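Local coordinates for protein Wss1p (PDB 5XBN) that cleaves DNA-bound proteins as a zinc-dependent metalloendopeptidase, taking part in the repair of toxic DNA-protein cross-links, at residues I22-A33 / I48-M59. Numbering follows the deposited sequence.
Sequences IPHKNPHIQKVA and IKEIAHKVSYLM
Asn26 and Ala52 are joined by the hydrogen bond across a strand-on-helix contact in which the N-terminal arm and the edge strand 29-33 fold over the end of helix 41-54 and the start of helix 56-62. It illustrates how one buried amide can bind both segments. With CG anti to the backbone N (chi1 179°), the Asn26 amide reaches the break between the helices, where ND2 donates to Ala52 O at 2.8 Å, tilted from the carbonyl plane. The other branch, OD1, accepts from His28 N at 2.8 Å, an Asx turn that fixes the amide's rotation within the type I turn leading into the strand. Ser56 CB packs against Asn26 CG, and Ser56 OG bonds back to His53 O in the carbonyl plane.

Beyond the turn the contact is apolar. The CD1 tip of Ile29 fits between Ala52 CB and the selenium of selenomethionine Met59, each 3.8 Å away, while the Met59 chain, bent at its last torsion, brings CE to 3.6 Å from His28 O. Further along, Val32 CG2 sits across the extended aliphatic chain of Lys49, 3.7 Å from CG, and Val32 CB meets Ile48 CG2. Before the turn, the arm follows the same helix: Pro23 lays CG against Lys49 CB, and a water donates to both His24 O and Lys49 O.

The axes of strand 29-33 and helix segment 48-54 run roughly antiparallel, at 146°. Strand 29-33 pairs in parallel with 66-72, and Ile51, Val55 and Leu58 touch helix 106-118, whose His115, Glu116 and His119 form the HExxH motif, with His125 as third zinc ligand: the helix-backed mixed sheet of a zincin-like metalloprotease.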
loop_
_atom_site.group_PDB
_atom_site.type_symbol
_atom_site.label_atom_id
_atom_site.label_comp_id
_atom_site.label_asym_id
_atom_site.label_seq_id
_atom_site.Cartn_x
_atom_site.Cartn_y
_atom_site.Cartn_z
ATOM N N ILE A 22 -3.619 -14.094 10.981
ATOM C CA ILE A 22 -3.866 -12.695 10.675
ATOM C C ILE A 22 -2.586 -11.921 10.985
ATOM O O ILE A 22 -2.025 -12.041 12.072
ATOM C CB ILE A 22 -5.046 -12.150 11.486
ATOM C CG1 ILE A 22 -6.306 -12.970 11.178
ATOM C CG2 ILE A 22 -5.244 -10.655 11.205
ATOM C CD1 ILE A 22 -7.531 -12.512 11.923
ATOM N N PRO A 23 -2.095 -11.135 10.017
ATOM C CA PRO A 23 -0.886 -10.347 10.253
ATOM C C PRO A 23 -1.043 -9.397 11.436
ATOM O O PRO A 23 -2.168 -8.919 11.679
ATOM C CB PRO A 23 -0.722 -9.570 8.947
ATOM C CG PRO A 23 -1.387 -10.437 7.920
ATOM C CD PRO A 23 -2.583 -11.002 8.635
ATOM N N HIS A 24 0.047 -9.149 12.165
ATOM C CA HIS A 24 0.028 -8.191 13.271
ATOM C C HIS A 24 -0.515 -6.852 12.778
ATOM O O HIS A 24 -0.173 -6.397 11.687
ATOM C CB HIS A 24 1.426 -7.996 13.871
ATOM C CG HIS A 24 1.880 -9.112 14.769
ATOM N ND1 HIS A 24 2.696 -10.136 14.334
ATOM C CD2 HIS A 24 1.677 -9.332 16.090
ATOM C CE1 HIS A 24 2.944 -10.959 15.341
ATOM N NE2 HIS A 24 2.335 -10.497 16.416
ATOM N N LYS A 25 -1.371 -6.219 13.574
ATOM C CA LYS A 25 -1.934 -4.935 13.186
ATOM C C LYS A 25 -0.873 -3.841 13.163
ATOM O O LYS A 25 0.039 -3.814 13.987
ATOM C CB LYS A 25 -3.070 -4.544 14.136
ATOM C CG LYS A 25 -4.201 -5.548 14.169
ATOM C CD LYS A 25 -5.297 -5.117 15.132
ATOM C CE LYS A 25 -6.307 -6.227 15.341
ATOM N NZ LYS A 25 -7.452 -5.755 16.175
ATOM N N ASN A 26 -0.991 -2.958 12.182
ATOM C CA ASN A 26 -0.164 -1.765 12.069
ATOM C C ASN A 26 -0.854 -0.637 12.834
ATOM O O ASN A 26 -1.949 -0.234 12.469
ATOM C CB ASN A 26 0.025 -1.427 10.583
ATOM C CG ASN A 26 0.856 -0.167 10.334
ATOM O OD1 ASN A 26 1.072 0.662 11.220
ATOM N ND2 ASN A 26 1.304 -0.019 9.091
ATOM N N PRO A 27 -0.224 -0.144 13.911
ATOM C CA PRO A 27 -0.766 0.917 14.775
ATOM C C PRO A 27 -1.068 2.212 14.015
ATOM O O PRO A 27 -1.838 3.059 14.477
ATOM C CB PRO A 27 0.363 1.156 15.790
ATOM C CG PRO A 27 1.195 -0.076 15.748
ATOM C CD PRO A 27 1.116 -0.579 14.345
ATOM N N HIS A 28 -0.461 2.360 12.847
ATOM C CA HIS A 28 -0.527 3.608 12.102
ATOM C C HIS A 28 -1.528 3.588 10.965
ATOM O O HIS A 28 -1.662 4.574 10.249
ATOM C CB HIS A 28 0.865 3.946 11.577
ATOM C CG HIS A 28 1.929 3.761 12.609
ATOM N ND1 HIS A 28 2.025 4.568 13.724
ATOM C CD2 HIS A 28 2.896 2.819 12.738
ATOM C CE1 HIS A 28 3.030 4.154 14.477
ATOM N NE2 HIS A 28 3.573 3.093 13.904
ATOM N N ILE A 29 -2.205 2.457 10.792
ATOM C CA ILE A 29 -3.316 2.363 9.852
ATOM C C ILE A 29 -4.567 1.954 10.616
ATOM O O ILE A 29 -4.594 0.906 11.252
ATOM C CB ILE A 29 -3.039 1.342 8.749
ATOM C CG1 ILE A 29 -1.745 1.710 8.017
ATOM C CG2 ILE A 29 -4.251 1.247 7.810
ATOM C CD1 ILE A 29 -1.268 0.678 6.990
ATOM N N GLN A 30 -5.611 2.765 10.570
ATOM C CA GLN A 30 -6.750 2.485 11.440
ATOM C C GLN A 30 -7.626 1.331 10.931
ATOM O O GLN A 30 -8.172 0.561 11.719
ATOM C CB GLN A 30 -7.592 3.746 11.618
ATOM C CG GLN A 30 -6.892 4.839 12.372
ATOM C CD GLN A 30 -7.754 6.084 12.501
ATOM O OE1 GLN A 30 -8.906 6.014 12.923
ATOM N NE2 GLN A 30 -7.201 7.230 12.113
ATOM N N LYS A 31 -7.765 1.196 9.620
ATOM C CA LYS A 31 -8.710 0.225 9.073
ATOM C C LYS A 31 -8.251 -0.235 7.706
ATOM O O LYS A 31 -7.788 0.585 6.914
ATOM C CB LYS A 31 -10.103 0.858 8.967
ATOM C CG LYS A 31 -11.196 -0.051 8.436
ATOM C CD LYS A 31 -11.692 -0.989 9.505
ATOM C CE LYS A 31 -13.066 -1.559 9.167
ATOM N NZ LYS A 31 -13.061 -2.384 7.929
ATOM N N VAL A 32 -8.376 -1.533 7.428
ATOM C CA VAL A 32 -8.192 -2.015 6.061
ATOM C C VAL A 32 -9.503 -2.617 5.555
ATOM O O VAL A 32 -10.339 -3.079 6.336
ATOM C CB VAL A 32 -7.056 -3.054 5.944
ATOM C CG1 VAL A 32 -5.774 -2.484 6.511
ATOM C CG2 VAL A 32 -7.418 -4.331 6.660
ATOM N N ALA A 33 -9.702 -2.586 4.249
ATOM C CA ALA A 33 -10.882 -3.232 3.665
ATOM C C ALA A 33 -10.547 -3.762 2.286
ATOM O O ALA A 33 -9.642 -3.254 1.634
ATOM C CB ALA A 33 -12.044 -2.256 3.595
ATOM N N ILE A 48 -3.655 -7.495 1.888
ATOM C CA ILE A 48 -3.564 -6.075 2.232
ATOM C C ILE A 48 -3.153 -5.911 3.703
ATOM O O ILE A 48 -2.475 -4.949 4.063
ATOM C CB ILE A 48 -4.897 -5.320 1.933
ATOM C CG1 ILE A 48 -4.628 -3.811 1.752
ATOM C CG2 ILE A 48 -5.928 -5.566 3.012
ATOM C CD1 ILE A 48 -5.803 -3.046 1.136
ATOM N N LYS A 49 -3.504 -6.877 4.548
ATOM C CA LYS A 49 -3.052 -6.822 5.936
ATOM C C LYS A 49 -1.573 -7.116 6.040
ATOM O O LYS A 49 -0.907 -6.603 6.930
ATOM C CB LYS A 49 -3.835 -7.805 6.809
ATOM C CG LYS A 49 -5.253 -7.324 7.066
ATOM C CD LYS A 49 -5.974 -8.210 8.075
ATOM C CE LYS A 49 -7.377 -7.660 8.329
ATOM N NZ LYS A 49 -8.083 -8.335 9.466
ATOM N N GLU A 50 -1.061 -7.953 5.139
ATOM C CA GLU A 50 0.372 -8.239 5.147
ATOM C C GLU A 50 1.137 -7.011 4.660
ATOM O O GLU A 50 2.197 -6.698 5.182
ATOM C CB GLU A 50 0.702 -9.466 4.294
ATOM C CG GLU A 50 2.178 -9.892 4.325
ATOM C CD GLU A 50 2.671 -10.334 5.706
ATOM O OE1 GLU A 50 1.842 -10.675 6.573
ATOM O OE2 GLU A 50 3.904 -10.355 5.921
ATOM N N ILE A 51 0.591 -6.317 3.662
ATOM C CA ILE A 51 1.186 -5.048 3.224
ATOM C C ILE A 51 1.236 -4.069 4.395
ATOM O O ILE A 51 2.278 -3.470 4.685
ATOM C CB ILE A 51 0.382 -4.413 2.063
ATOM C CG1 ILE A 51 0.462 -5.267 0.799
ATOM C CG2 ILE A 51 0.869 -2.972 1.780
ATOM C CD1 ILE A 51 1.777 -5.161 0.072
ATOM N N ALA A 52 0.105 -3.936 5.085
ATOM C CA ALA A 52 -0.006 -3.044 6.245
ATOM C C ALA A 52 1.016 -3.387 7.315
ATOM O O ALA A 52 1.671 -2.518 7.860
ATOM C CB ALA A 52 -1.408 -3.107 6.829
ATOM N N HIS A 53 1.142 -4.670 7.618
ATOM C CA HIS A 53 2.106 -5.121 8.607
ATOM C C HIS A 53 3.524 -4.806 8.167
ATOM O O HIS A 53 4.330 -4.276 8.937
ATOM C CB HIS A 53 1.950 -6.629 8.845
ATOM C CG HIS A 53 3.012 -7.216 9.716
ATOM N ND1 HIS A 53 3.277 -6.745 10.981
ATOM C CD2 HIS A 53 3.877 -8.236 9.503
ATOM C CE1 HIS A 53 4.256 -7.451 11.518
ATOM N NE2 HIS A 53 4.640 -8.359 10.639
ATOM N N LYS A 54 3.827 -5.118 6.914
ATOM C CA LYS A 54 5.203 -5.010 6.455
ATOM C C LYS A 54 5.688 -3.558 6.441
ATOM O O LYS A 54 6.876 -3.323 6.652
ATOM C CB LYS A 54 5.365 -5.628 5.076
ATOM C CG LYS A 54 5.426 -7.159 5.119
ATOM C CD LYS A 54 5.595 -7.740 3.730
ATOM C CE LYS A 54 7.015 -8.267 3.533
ATOM N NZ LYS A 54 7.258 -8.665 2.124
ATOM N N VAL A 55 4.790 -2.597 6.205
ATOM C CA VAL A 55 5.215 -1.179 6.207
ATOM C C VAL A 55 5.110 -0.479 7.550
ATOM O O VAL A 55 5.299 0.732 7.632
ATOM C CB VAL A 55 4.412 -0.299 5.216
ATOM C CG1 VAL A 55 4.701 -0.704 3.835
ATOM C CG2 VAL A 55 2.909 -0.303 5.513
ATOM N N SER A 56 4.823 -1.227 8.604
ATOM C CA SER A 56 4.552 -0.601 9.898
ATOM C C SER A 56 5.764 0.152 10.450
ATOM O O SER A 56 5.662 1.282 10.965
ATOM C CB SER A 56 4.077 -1.664 10.900
ATOM O OG SER A 56 5.066 -2.659 11.104
ATOM N N TYR A 57 6.930 -0.462 10.324
ATOM C CA TYR A 57 8.136 0.126 10.892
ATOM C C TYR A 57 8.509 1.413 10.156
ATOM O O TYR A 57 8.888 2.412 10.778
ATOM C CB TYR A 57 9.283 -0.889 10.820
ATOM C CG TYR A 57 10.469 -0.561 11.703
ATOM C CD1 TYR A 57 11.502 0.244 11.239
ATOM C CD2 TYR A 57 10.563 -1.074 12.994
ATOM C CE1 TYR A 57 12.602 0.534 12.035
ATOM C CE2 TYR A 57 11.667 -0.790 13.799
ATOM C CZ TYR A 57 12.677 0.017 13.311
ATOM O OH TYR A 57 13.781 0.311 14.088
ATOM N N LEU A 58 8.401 1.371 8.830
ATOM C CA LEU A 58 8.721 2.518 7.977
ATOM C C LEU A 58 7.777 3.674 8.292
ATOM O O LEU A 58 8.192 4.826 8.401
ATOM C CB LEU A 58 8.627 2.126 6.495
ATOM C CG LEU A 58 9.007 3.182 5.444
ATOM C CD1 LEU A 58 10.494 3.457 5.470
ATOM C CD2 LEU A 58 8.576 2.746 4.064
HETATM N N MSE A 59 6.496 3.363 8.453
HETATM C CA MSE A 59 5.546 4.404 8.801
HETATM C C MSE A 59 5.872 5.000 10.171
HETATM O O MSE A 59 5.759 6.210 10.351
HETATM C CB MSE A 59 4.114 3.869 8.763
HETATM C CG MSE A 59 3.660 3.579 7.334
HETATM SE SE MSE A 59 1.807 2.976 7.220
HETATM C CE MSE A 59 0.895 4.624 7.763
HETATM O O HOH W 1 -1.963 -5.734 9.366
HETATM O O HOH W 2 2.581 -4.334 12.322
#